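PDB 1GYH: arabinan endo-1,5-alpha-l-arabinosidase A from Cellvibrio cellulosa, which hydrolyses the alpha-1,5-linked arabinofuranosyl bonds of linear arabinan in plant cell walls, releasing almost exclusively arabinotriose. Local coordinates for residues A189-P194 with L205-G210; S146-L151 with S184-A189; Y220-G225 with L249-N254. All coordinates share one frame; numbering follows the deposited sequence.

Contact 1: residues A189-P194 with L205-G210; sequences AQIEAP and LFASWG
The first two strands of one propeller blade, 191-199 and 202-209, form a beta hairpin that carries the probable proton donor, Glu-192. Glu-192 and Ser-208 make an antiparallel hydrogen-bonded pair. Glu-192 N donates to Ser-208 O at 3.0 Å. Ser-208 N returns a bond to Glu-192 O at 2.9 Å, nearly straight at 164°. Gly-210 N closes the ladder on Gln-190 O at 3.0 Å, coming from above the carbonyl plane. Gln-190 is also the centre of an inverse gamma turn. Its extended side chain lays NE2 3.4 Å from Gly-210 CA.

Ile-191 and Trp-209 pair on the sheet face away from Glu-192. With CG1 anti to the backbone N (chi1 -179°), Ile-191 puts CG1 3.9 Å from CD1 of Trp-209, at the indole edge. Further along, Pro-194 CB packs on Leu-205 CD1.

On the Glu-192 face, Ser-208 OG donates to a water that in turn donates to Ala-193 O. The same OG is hydrogen-bonded to N of His-262, a probable calcium ligand. A second water lies between Gly-210 O and Glu-192 OE2, 3.1 Å from the latter. The carboxylate is gripped at both oxygens from outside the hairpin: OE1 bonds Ser-146 OG and OE2 bonds Tyr-220 OH. These bonds would limit its rotation. Such a hairpin, presenting an acid from an inner blade strand, is typical of the family 43 five-bladed beta-propeller active site.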
ATOM      1  N   ALA A 189     -17.503  -3.780  -5.790  1.00 12.47           N
ATOM      2  CA  ALA A 189     -16.915  -2.850  -4.824  1.00 12.40           C
ATOM      3  C   ALA A 189     -15.416  -2.585  -5.180  1.00 11.67           C
ATOM      4  O   ALA A 189     -14.516  -3.242  -4.663  1.00 11.55           O
ATOM      5  CB  ALA A 189     -17.071  -3.428  -3.445  1.00 11.31           C
ATOM      6  N   GLN A 190     -15.172  -1.647  -6.102  1.00 11.44           N
ATOM      7  CA  GLN A 190     -13.829  -1.385  -6.611  1.00 11.99           C
ATOM      8  C   GLN A 190     -13.135  -0.411  -5.657  1.00 12.23           C
ATOM      9  O   GLN A 190     -13.065   0.797  -5.920  1.00 12.66           O
ATOM     10  CB  GLN A 190     -13.878  -0.845  -8.053  1.00 12.85           C
ATOM     11  CG  GLN A 190     -14.664  -1.772  -9.048  1.00 11.85           C
ATOM     12  CD  GLN A 190     -14.926  -1.226 -10.421  1.00 14.77           C
ATOM     13  OE1 GLN A 190     -15.457  -1.977 -11.303  1.00 18.08           O
ATOM     14  NE2 GLN A 190     -14.560   0.022 -10.665  1.00 14.75           N
ATOM     15  N   ILE A 191     -12.680  -0.969  -4.535  1.00 13.20           N
ATOM     16  CA  ILE A 191     -11.970  -0.259  -3.486  1.00 13.26           C
ATOM     17  C   ILE A 191     -10.870  -1.127  -2.950  1.00 13.80           C
ATOM     18  O   ILE A 191     -11.098  -2.311  -2.658  1.00 13.98           O
ATOM     19  CB  ILE A 191     -12.928   0.180  -2.298  1.00 13.36           C
ATOM     20  CG1 ILE A 191     -12.120   0.937  -1.232  1.00 12.60           C
ATOM     21  CG2 ILE A 191     -13.713  -1.011  -1.640  1.00 15.33           C
ATOM     22  CD1 ILE A 191     -12.938   1.496  -0.097  1.00 14.78           C
ATOM     23  N   GLU A 192      -9.666  -0.577  -2.818  1.00 13.43           N
ATOM     24  CA  GLU A 192      -8.533  -1.340  -2.264  1.00 14.22           C
ATOM     25  C   GLU A 192      -7.399  -0.440  -1.747  1.00 14.61           C
ATOM     26  O   GLU A 192      -7.404   0.773  -1.946  1.00 15.26           O
ATOM     27  CB  GLU A 192      -7.952  -2.331  -3.326  1.00 14.02           C
ATOM     28  CG  GLU A 192      -7.268  -1.687  -4.523  1.00 14.08           C
ATOM     29  CD  GLU A 192      -6.870  -2.671  -5.618  1.00 17.60           C
ATOM     30  OE1 GLU A 192      -7.204  -3.899  -5.497  1.00 20.45           O
ATOM     31  OE2 GLU A 192      -6.227  -2.206  -6.614  1.00 18.96           O
ATOM     32  N   ALA A 193      -6.405  -1.074  -1.148  1.00 15.73           N
ATOM     33  CA  ALA A 193      -5.100  -0.479  -0.868  1.00 15.46           C
ATOM     34  C   ALA A 193      -5.194   0.691   0.145  1.00 15.28           C
ATOM     35  O   ALA A 193      -4.779   1.798  -0.162  1.00 14.52           O
ATOM     36  CB  ALA A 193      -4.424  -0.014  -2.156  1.00 16.10           C
ATOM     37  N   PRO A 194      -5.642   0.422   1.354  1.00 15.32           N
ATOM     38  CA  PRO A 194      -5.724   1.507   2.343  1.00 14.57           C
ATOM     39  C   PRO A 194      -4.332   2.012   2.723  1.00 15.62           C
ATOM     40  O   PRO A 194      -3.349   1.256   2.752  1.00 14.21           O
ATOM     41  CB  PRO A 194      -6.328   0.850   3.555  1.00 14.72           C
ATOM     42  CG  PRO A 194      -5.880  -0.611   3.455  1.00 15.87           C
ATOM     43  CD  PRO A 194      -5.985  -0.889   1.935  1.00 15.66           C
ATOM     44  N   LEU A 205      -7.252   8.497   5.918  1.00 13.36           N
ATOM     45  CA  LEU A 205      -7.309   7.201   5.200  1.00 12.91           C
ATOM     46  C   LEU A 205      -7.375   7.488   3.731  1.00 13.09           C
ATOM     47  O   LEU A 205      -8.355   8.092   3.245  1.00 13.76           O
ATOM     48  CB  LEU A 205      -8.531   6.383   5.642  1.00 13.51           C
ATOM     49  CG  LEU A 205      -8.838   5.111   4.799  1.00 12.82           C
ATOM     50  CD1 LEU A 205      -7.688   4.178   4.812  1.00 13.95           C
ATOM     51  CD2 LEU A 205     -10.085   4.454   5.332  1.00 14.47           C
ATOM     52  N   PHE A 206      -6.323   7.090   3.025  1.00 12.82           N
ATOM     53  CA  PHE A 206      -6.294   7.119   1.588  1.00 13.22           C
ATOM     54  C   PHE A 206      -6.713   5.716   1.047  1.00 13.71           C
ATOM     55  O   PHE A 206      -6.363   4.710   1.625  1.00 13.22           O
ATOM     56  CB  PHE A 206      -4.866   7.412   1.078  1.00 14.09           C
ATOM     57  CG  PHE A 206      -4.295   8.740   1.541  1.00 13.70           C
ATOM     58  CD1 PHE A 206      -4.485   9.887   0.808  1.00 13.44           C
ATOM     59  CD2 PHE A 206      -3.555   8.822   2.709  1.00 15.44           C
ATOM     60  CE1 PHE A 206      -3.986  11.113   1.255  1.00 16.26           C
ATOM     61  CE2 PHE A 206      -3.049  10.060   3.148  1.00 15.16           C
ATOM     62  CZ  PHE A 206      -3.244  11.176   2.410  1.00 14.94           C
ATOM     63  N   ALA A 207      -7.414   5.698  -0.073  1.00 13.65           N
ATOM     64  CA  ALA A 207      -7.841   4.462  -0.722  1.00 13.50           C
ATOM     65  C   ALA A 207      -7.907   4.653  -2.220  1.00 14.44           C
ATOM     66  O   ALA A 207      -8.091   5.768  -2.728  1.00 14.60           O
ATOM     67  CB  ALA A 207      -9.223   4.025  -0.183  1.00 13.65           C
ATOM     68  N   SER A 208      -7.727   3.533  -2.935  1.00 15.27           N
ATOM     69  CA  SER A 208      -7.784   3.514  -4.384  1.00 14.80           C
ATOM     70  C   SER A 208      -9.167   3.023  -4.820  1.00 14.10           C
ATOM     71  O   SER A 208      -9.636   2.004  -4.343  1.00 14.02           O
ATOM     72  CB  SER A 208      -6.646   2.637  -4.928  1.00 16.10           C
ATOM     73  OG  SER A 208      -5.352   3.199  -4.696  1.00 14.12           O
ATOM     74  N   TRP A 209      -9.818   3.767  -5.711  1.00 14.53           N
ATOM     75  CA  TRP A 209     -11.115   3.401  -6.273  1.00 14.26           C
ATOM     76  C   TRP A 209     -10.938   3.066  -7.753  1.00 14.71           C
ATOM     77  O   TRP A 209     -10.048   3.606  -8.451  1.00 14.08           O
ATOM     78  CB  TRP A 209     -12.129   4.558  -6.144  1.00 13.91           C
ATOM     79  CG  TRP A 209     -12.900   4.657  -4.827  1.00 13.55           C
ATOM     80  CD1 TRP A 209     -12.697   3.943  -3.668  1.00 13.20           C
ATOM     81  CD2 TRP A 209     -13.964   5.573  -4.534  1.00 12.16           C
ATOM     82  NE1 TRP A 209     -13.593   4.344  -2.701  1.00 12.71           N
ATOM     83  CE2 TRP A 209     -14.387   5.329  -3.212  1.00 13.03           C
ATOM     84  CE3 TRP A 209     -14.624   6.564  -5.268  1.00 13.95           C
ATOM     85  CZ2 TRP A 209     -15.430   6.040  -2.612  1.00 12.86           C
ATOM     86  CZ3 TRP A 209     -15.663   7.289  -4.662  1.00 14.46           C
ATOM     87  CH2 TRP A 209     -16.055   7.018  -3.360  1.00 13.75           C
ATOM     88  N   GLY A 210     -11.778   2.163  -8.243  1.00 14.70           N
ATOM     89  CA  GLY A 210     -11.841   1.864  -9.664  1.00 14.53           C
ATOM     90  C   GLY A 210     -10.904   0.730 -10.073  1.00 15.19           C
ATOM     91  O   GLY A 210     -10.436  -0.034  -9.203  1.00 15.90           O
TER
HETATM   92  O   HOH W   1      -8.267  -2.156  -8.991  1.00 30.58           O
HETATM   93  O   HOH W   2      -4.357   3.710  -2.272  1.00 20.36           O

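Contact 2: residues S146-L151 with S184-A189; sequences SFWGGL and SQAGSA
Phe-147 and Trp-148 press against the loop 184-189, which leads into the next blade of the propeller. Phe-147 begins a type II' beta turn that ends at Gly-150, closed by Gly-150 N on Phe-147 O.

One direct hydrogen bond joins the segments. Trp-148 N donates to Ala-186 O at 3.0 Å, on a lone pair in the carbonyl plane, with a bent N-H...O angle of 146°. A water donates to both Trp-148 O and Ala-186 O, so the Ala-186 carbonyl accepts two bonds.

The aromatic contacts are mostly with backbone. Ala-189 O sits over one face of the Phe-147 ring, 3.4 Å from CG and offset toward the rim. Gly-187 O lies at the ring edge. The Phe-147 CA-H also points at Ala-189 O, at 3.5 Å. Trp-148 has CG beside its backbone N (chi1 -76°), and its indole reaches back under Gln-185 and Ala-186. Its NE1 bonds Asp-183 O; Gln-185 O is near NE1 too, but over the ring face at a poor angle.

Ser-146, a probable substrate-binding residue, immediately precedes this aromatic pair. Trp-148 packs near Asn-126, another probable substrate-binding residue.

The apolar contact centres on Ala-186. Its CB is 3.6 Å from Trp-148 CZ3. Its CA makes a CH-pi contact 3.5 Å from the centroid of the six-membered ring, only 4° off the normal.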
ATOM      1  N   SER A 146      -9.067  -5.422  -0.259  1.00 12.36           N
ATOM      2  CA  SER A 146      -9.317  -5.222  -1.709  1.00 12.71           C
ATOM      3  C   SER A 146     -10.579  -5.958  -2.100  1.00 13.12           C
ATOM      4  O   SER A 146     -10.661  -7.172  -1.893  1.00 13.47           O
ATOM      5  CB  SER A 146      -8.141  -5.795  -2.522  1.00 12.41           C
ATOM      6  OG  SER A 146      -8.362  -5.697  -3.939  1.00 15.08           O
ATOM      7  N   PHE A 147     -11.574  -5.232  -2.601  1.00 13.73           N
ATOM      8  CA  PHE A 147     -12.840  -5.794  -3.055  1.00 14.19           C
ATOM      9  C   PHE A 147     -13.558  -6.573  -1.920  1.00 14.17           C
ATOM     10  O   PHE A 147     -13.391  -6.281  -0.734  1.00 13.65           O
ATOM     11  CB  PHE A 147     -12.625  -6.596  -4.398  1.00 13.66           C
ATOM     12  CG  PHE A 147     -12.340  -5.728  -5.634  1.00 13.68           C
ATOM     13  CD1 PHE A 147     -11.140  -5.033  -5.784  1.00 13.85           C
ATOM     14  CD2 PHE A 147     -13.252  -5.637  -6.653  1.00 13.01           C
ATOM     15  CE1 PHE A 147     -10.894  -4.262  -6.894  1.00 15.34           C
ATOM     16  CE2 PHE A 147     -12.999  -4.842  -7.811  1.00 12.37           C
ATOM     17  CZ  PHE A 147     -11.838  -4.183  -7.935  1.00 13.01           C
ATOM     18  N   TRP A 148     -14.381  -7.567  -2.265  1.00 14.02           N
ATOM     19  CA  TRP A 148     -15.201  -8.246  -1.260  1.00 14.11           C
ATOM     20  C   TRP A 148     -15.888  -7.214  -0.330  1.00 13.92           C
ATOM     21  O   TRP A 148     -16.509  -6.266  -0.841  1.00 15.12           O
ATOM     22  CB  TRP A 148     -14.355  -9.327  -0.548  1.00 13.84           C
ATOM     23  CG  TRP A 148     -14.172 -10.582  -1.452  1.00 12.65           C
ATOM     24  CD1 TRP A 148     -14.950 -11.741  -1.451  1.00 11.25           C
ATOM     25  CD2 TRP A 148     -13.206 -10.757  -2.498  1.00 11.18           C
ATOM     26  NE1 TRP A 148     -14.486 -12.614  -2.408  1.00 10.64           N
ATOM     27  CE2 TRP A 148     -13.429 -12.043  -3.076  1.00 11.40           C
ATOM     28  CE3 TRP A 148     -12.165  -9.972  -3.010  1.00 12.15           C
ATOM     29  CZ2 TRP A 148     -12.650 -12.538  -4.130  1.00 11.89           C
ATOM     30  CZ3 TRP A 148     -11.383 -10.469  -4.073  1.00 12.63           C
ATOM     31  CH2 TRP A 148     -11.641 -11.752  -4.616  1.00 10.86           C
ATOM     32  N   GLY A 149     -15.829  -7.420   0.981  1.00 13.71           N
ATOM     33  CA  GLY A 149     -16.494  -6.570   1.978  1.00 15.08           C
ATOM     34  C   GLY A 149     -15.650  -5.375   2.470  1.00 14.83           C
ATOM     35  O   GLY A 149     -15.932  -4.789   3.543  1.00 15.89           O
ATOM     36  N   GLY A 150     -14.628  -5.029   1.695  1.00 15.33           N
ATOM     37  CA  GLY A 150     -13.848  -3.811   1.851  1.00 15.91           C
ATOM     38  C   GLY A 150     -12.591  -3.847   2.725  1.00 15.79           C
ATOM     39  O   GLY A 150     -11.891  -4.859   2.823  1.00 14.03           O
ATOM     40  N   LEU A 151     -12.343  -2.712   3.401  1.00 14.62           N
ATOM     41  CA  LEU A 151     -11.074  -2.462   4.069  1.00 14.38           C
ATOM     42  C   LEU A 151     -11.234  -2.599   5.575  1.00 13.81           C
ATOM     43  O   LEU A 151     -12.212  -2.141   6.152  1.00 14.55           O
ATOM     44  CB  LEU A 151     -10.524  -1.093   3.673  1.00 13.96           C
ATOM     45  CG  LEU A 151     -10.585  -0.699   2.212  1.00 15.76           C
ATOM     46  CD1 LEU A 151      -9.889   0.638   1.944  1.00 17.51           C
ATOM     47  CD2 LEU A 151      -9.959  -1.825   1.300  1.00 15.60           C
ATOM     48  N   SER A 184     -16.997 -16.313  -3.379  1.00 12.37           N
ATOM     49  CA  SER A 184     -15.707 -16.421  -4.061  1.00 12.35           C
ATOM     50  C   SER A 184     -15.390 -15.318  -5.110  1.00 11.82           C
ATOM     51  O   SER A 184     -14.242 -15.219  -5.618  1.00 12.19           O
ATOM     52  CB  SER A 184     -15.671 -17.794  -4.733  1.00 12.84           C
ATOM     53  OG  SER A 184     -15.255 -18.614  -3.636  0.50 10.12           O
ATOM     54  N   GLN A 185     -16.413 -14.532  -5.455  1.00 11.51           N
ATOM     55  CA  GLN A 185     -16.322 -13.482  -6.468  1.00 11.41           C
ATOM     56  C   GLN A 185     -15.969 -12.129  -5.831  1.00 11.74           C
ATOM     57  O   GLN A 185     -16.508 -11.783  -4.765  1.00 12.65           O
ATOM     58  CB  GLN A 185     -17.668 -13.338  -7.145  1.00 11.78           C
ATOM     59  CG  GLN A 185     -18.095 -14.578  -7.876  1.00 14.63           C
ATOM     60  CD  GLN A 185     -17.145 -14.897  -8.997  1.00 18.03           C
ATOM     61  OE1 GLN A 185     -16.515 -15.943  -8.989  1.00 21.63           O
ATOM     62  NE2 GLN A 185     -16.986 -13.956  -9.933  1.00 19.92           N
ATOM     63  N   ALA A 186     -15.089 -11.377  -6.483  1.00 12.26           N
ATOM     64  CA  ALA A 186     -14.604 -10.073  -5.999  1.00 12.28           C
ATOM     65  C   ALA A 186     -15.723  -8.993  -5.830  1.00 13.04           C
ATOM     66  O   ALA A 186     -15.704  -8.205  -4.869  1.00 12.75           O
ATOM     67  CB  ALA A 186     -13.472  -9.571  -6.907  1.00 11.51           C
ATOM     68  N   GLY A 187     -16.715  -8.987  -6.728  1.00 12.83           N
ATOM     69  CA  GLY A 187     -17.829  -8.074  -6.647  1.00 13.05           C
ATOM     70  C   GLY A 187     -17.550  -6.777  -7.400  1.00 13.62           C
ATOM     71  O   GLY A 187     -16.541  -6.631  -8.121  1.00 13.06           O
ATOM     72  N   SER A 188     -18.486  -5.853  -7.243  1.00 14.31           N
ATOM     73  CA  SER A 188     -18.470  -4.545  -7.895  1.00 14.46           C
ATOM     74  C   SER A 188     -17.901  -3.426  -7.002  1.00 13.85           C
ATOM     75  O   SER A 188     -17.836  -2.283  -7.433  1.00 13.60           O
ATOM     76  CB  SER A 188     -19.887  -4.151  -8.321  1.00 14.51           C
ATOM     77  OG  SER A 188     -20.745  -4.084  -7.183  1.00 17.34           O
ATOM     78  N   ALA A 189     -17.503  -3.780  -5.790  1.00 12.47           N
ATOM     79  CA  ALA A 189     -16.915  -2.850  -4.824  1.00 12.40           C
ATOM     80  C   ALA A 189     -15.416  -2.585  -5.180  1.00 11.67           C
ATOM     81  O   ALA A 189     -14.516  -3.242  -4.663  1.00 11.55           O
ATOM     82  CB  ALA A 189     -17.071  -3.428  -3.445  1.00 11.31           C
TER
HETATM   83  O   HOH W   3     -17.600  -6.821  -3.307  1.00 23.64           O

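Contact 3: residues Y220-G225 with L249-N254; sequences YHLVVG and LLIKGN
A classic beta bulge interrupts the pairing here: Leu-250 and Ile-251 both face the single residue Leu-222. The two backbone bonds of Leu-222 therefore go to different residues. Leu-222 N donates to Ile-251 O at 3.0 Å, almost straight at 173°. Leu-250 N donates to Leu-222 O at 2.9 Å. The extra residue shifts the register by one. Val-223 then pairs with Leu-249 in a non-hydrogen-bonded antiparallel pair, with CA atoms 4.5 Å apart. The short strand axes run at 135°, well away from a flat antiparallel alignment.

Leu-222 and Ile-251 lie side by side on one face, pointing the same way. The branch that touches is CG2 of Ile-251, 3.8 Å from Leu-222 CD1. Leu-222 also meets Leu-250, but more loosely, CB to CB. Beyond this pair, Leu-222 packs on Asn-263 and Leu-276 and Ile-251 on Leu-260, all in strands of the next sheet.

His-221 and Leu-249 cross at about a right angle. CD1 of Leu-249 is 4.0 Å from CD2 of the imidazole and 3.6 Å from Leu-222 O. CG of His-221 lies between the backbone N and the carbonyl carbon (chi1 65°), and ND1 bonds Thr-219 O. This bond would limit the turning of the ring. His-221 CB also rests against Ile-251 O, at 3.6 Å.

A water bridges Tyr-220 O and Gly-253 N. It donates to Tyr-220 O at 2.8 Å and accepts from Gly-253 N. The Tyr-220 side chain turns toward the active site. A twisted, bulged outermost strand closing a four-stranded antiparallel sheet is consistent with the outer edge of a beta-propeller blade.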
ATOM      1  N   TYR A 220      -8.549   3.829 -12.273  1.00 13.55           N
ATOM      2  CA  TYR A 220      -7.898   3.877 -10.956  1.00 13.89           C
ATOM      3  C   TYR A 220      -7.614   5.349 -10.550  1.00 13.32           C
ATOM      4  O   TYR A 220      -7.103   6.131 -11.334  1.00 13.29           O
ATOM      5  CB  TYR A 220      -6.574   3.128 -10.992  1.00 12.39           C
ATOM      6  CG  TYR A 220      -6.114   2.330  -9.789  1.00 12.51           C
ATOM      7  CD1 TYR A 220      -6.967   1.495  -9.088  1.00 14.25           C
ATOM      8  CD2 TYR A 220      -4.771   2.312  -9.438  1.00 12.92           C
ATOM      9  CE1 TYR A 220      -6.525   0.728  -8.019  1.00 13.14           C
ATOM     10  CE2 TYR A 220      -4.302   1.529  -8.362  1.00 15.24           C
ATOM     11  CZ  TYR A 220      -5.191   0.720  -7.674  1.00 13.69           C
ATOM     12  OH  TYR A 220      -4.771  -0.093  -6.626  1.00 14.74           O
ATOM     13  N   HIS A 221      -7.989   5.679  -9.328  1.00 14.29           N
ATOM     14  CA  HIS A 221      -7.746   7.030  -8.748  1.00 13.95           C
ATOM     15  C   HIS A 221      -7.772   6.985  -7.226  1.00 14.11           C
ATOM     16  O   HIS A 221      -8.084   5.948  -6.629  1.00 13.38           O
ATOM     17  CB  HIS A 221      -8.767   8.045  -9.282  1.00 13.63           C
ATOM     18  CG  HIS A 221     -10.189   7.780  -8.880  1.00 14.73           C
ATOM     19  ND1 HIS A 221     -10.952   6.773  -9.435  1.00 13.88           N
ATOM     20  CD2 HIS A 221     -10.996   8.418  -7.992  1.00 14.75           C
ATOM     21  CE1 HIS A 221     -12.169   6.802  -8.906  1.00 15.45           C
ATOM     22  NE2 HIS A 221     -12.228   7.812  -8.048  1.00 17.25           N
ATOM     23  N   LEU A 222      -7.426   8.115  -6.592  1.00 13.77           N
ATOM     24  CA  LEU A 222      -7.315   8.184  -5.131  1.00 13.67           C
ATOM     25  C   LEU A 222      -8.385   9.073  -4.511  1.00 13.27           C
ATOM     26  O   LEU A 222      -8.650  10.175  -4.998  1.00 12.65           O
ATOM     27  CB  LEU A 222      -5.952   8.722  -4.734  1.00 13.85           C
ATOM     28  CG  LEU A 222      -4.725   7.897  -5.125  1.00 15.59           C
ATOM     29  CD1 LEU A 222      -3.438   8.600  -4.699  1.00 18.08           C
ATOM     30  CD2 LEU A 222      -4.796   6.525  -4.430  1.00 16.10           C
ATOM     31  N   VAL A 223      -8.959   8.560  -3.434  1.00 13.21           N
ATOM     32  CA  VAL A 223      -9.901   9.249  -2.576  1.00 12.97           C
ATOM     33  C   VAL A 223      -9.389   9.233  -1.133  1.00 13.58           C
ATOM     34  O   VAL A 223      -8.451   8.477  -0.768  1.00 14.36           O
ATOM     35  CB  VAL A 223     -11.336   8.618  -2.598  1.00 13.12           C
ATOM     36  CG1 VAL A 223     -11.924   8.710  -3.999  1.00 14.24           C
ATOM     37  CG2 VAL A 223     -11.357   7.209  -2.086  1.00 13.60           C
ATOM     38  N   VAL A 224     -10.000  10.103  -0.315  1.00 14.10           N
ATOM     39  CA  VAL A 224      -9.554  10.302   1.074  1.00 13.91           C
ATOM     40  C   VAL A 224     -10.743  10.582   2.018  1.00 12.69           C
ATOM     41  O   VAL A 224     -11.762  11.148   1.612  1.00 12.28           O
ATOM     42  CB  VAL A 224      -8.483  11.504   1.147  1.00 13.63           C
ATOM     43  CG1 VAL A 224      -9.143  12.846   0.932  1.00 15.22           C
ATOM     44  CG2 VAL A 224      -7.759  11.507   2.479  1.00 17.05           C
ATOM     45  N   GLY A 225     -10.561  10.194   3.278  1.00 13.20           N
ATOM     46  CA  GLY A 225     -11.434  10.545   4.401  1.00 13.27           C
ATOM     47  C   GLY A 225     -10.603  10.740   5.674  1.00 14.04           C
ATOM     48  O   GLY A 225      -9.410  10.497   5.656  1.00 13.08           O
ATOM     49  N   LEU A 249     -12.347  13.000  -3.665  1.00 13.38           N
ATOM     50  CA  LEU A 249     -11.289  12.982  -4.663  1.00 14.37           C
ATOM     51  C   LEU A 249     -10.009  13.702  -4.229  1.00 14.76           C
ATOM     52  O   LEU A 249     -10.052  14.862  -3.821  1.00 14.77           O
ATOM     53  CB  LEU A 249     -11.784  13.546  -6.002  1.00 14.72           C
ATOM     54  CG  LEU A 249     -10.700  13.685  -7.088  1.00 15.53           C
ATOM     55  CD1 LEU A 249     -10.183  12.320  -7.483  1.00 18.05           C
ATOM     56  CD2 LEU A 249     -11.162  14.462  -8.321  1.00 16.86           C
ATOM     57  N   LEU A 250      -8.883  13.008  -4.329  1.00 14.18           N
ATOM     58  CA  LEU A 250      -7.556  13.619  -4.152  1.00 14.54           C
ATOM     59  C   LEU A 250      -6.841  13.893  -5.475  1.00 14.41           C
ATOM     60  O   LEU A 250      -6.369  15.005  -5.738  1.00 12.96           O
ATOM     61  CB  LEU A 250      -6.680  12.736  -3.272  1.00 14.60           C
ATOM     62  CG  LEU A 250      -5.239  13.237  -3.058  1.00 15.62           C
ATOM     63  CD1 LEU A 250      -5.275  14.620  -2.356  1.00 16.01           C
ATOM     64  CD2 LEU A 250      -4.436  12.276  -2.266  1.00 16.40           C
ATOM     65  N   ILE A 251      -6.738  12.864  -6.319  1.00 13.34           N
ATOM     66  CA  ILE A 251      -6.126  13.002  -7.625  1.00 14.02           C
ATOM     67  C   ILE A 251      -6.622  11.849  -8.500  1.00 14.54           C
ATOM     68  O   ILE A 251      -6.738  10.701  -8.021  1.00 13.22           O
ATOM     69  CB  ILE A 251      -4.583  12.995  -7.549  1.00 14.02           C
ATOM     70  CG1 ILE A 251      -3.932  13.229  -8.922  1.00 13.98           C
ATOM     71  CG2 ILE A 251      -4.020  11.733  -6.769  1.00 16.55           C
ATOM     72  CD1 ILE A 251      -2.390  13.573  -8.840  1.00 13.43           C
ATOM     73  N   LYS A 252      -6.895  12.212  -9.746  1.00 14.43           N
ATOM     74  CA  LYS A 252      -7.259  11.316 -10.833  1.00 15.86           C
ATOM     75  C   LYS A 252      -6.380  11.559 -12.044  1.00 16.42           C
ATOM     76  O   LYS A 252      -5.608  12.518 -12.125  1.00 17.37           O
ATOM     77  CB  LYS A 252      -8.726  11.459 -11.228  1.00 15.53           C
ATOM     78  CG  LYS A 252      -9.161  12.815 -11.827  1.00 16.22           C
ATOM     79  CD  LYS A 252     -10.696  12.929 -12.067  1.00 19.40           C
ATOM     80  CE  LYS A 252     -11.040  14.328 -12.645  0.50 19.11           C
ATOM     81  NZ  LYS A 252     -12.370  14.417 -13.333  0.50 19.97           N
ATOM     82  N   GLY A 253      -6.478  10.650 -13.003  1.00 16.39           N
ATOM     83  CA  GLY A 253      -5.620  10.700 -14.166  1.00 14.89           C
ATOM     84  C   GLY A 253      -6.024  11.707 -15.183  1.00 14.02           C
ATOM     85  O   GLY A 253      -7.064  12.339 -15.054  1.00 14.19           O
ATOM     86  N   ASN A 254      -5.184  11.843 -16.204  1.00 13.67           N
ATOM     87  CA  ASN A 254      -5.409  12.738 -17.316  1.00 14.01           C
ATOM     88  C   ASN A 254      -4.965  12.071 -18.653  1.00 13.61           C
ATOM     89  O   ASN A 254      -4.729  10.860 -18.701  1.00 13.18           O
ATOM     90  CB  ASN A 254      -4.684  14.078 -17.058  1.00 13.94           C
ATOM     91  CG  ASN A 254      -3.201  13.908 -16.830  1.00 14.68           C
ATOM     92  OD1 ASN A 254      -2.510  13.172 -17.591  1.00 11.83           O
ATOM     93  ND2 ASN A 254      -2.670  14.593 -15.776  1.00 15.08           N
TER
HETATM   94  O   HOH W   4      -8.154   8.134 -13.054  1.00 30.07           O

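Overall arrangement
Contact 2 comes first along the chain, then contact 1, then contact 3; contacts 1 and 2 share Ala-189. Contacts 1 and 3 lie in one four-stranded antiparallel sheet, ordered 191-199, 202-209, 221-227, 248-251, with centres about 10 Å apart. Contact 1 holds its first two strands and contact 3 its last two. Contact 2 lies in loops of and after the preceding sheet, its centre about 11 Å from contact 1 and about 19 Å from contact 3. Glu-192 of contact 1 reaches residues of both other contacts. Residues of two neighbouring blades thus probably hold the proton donor in place.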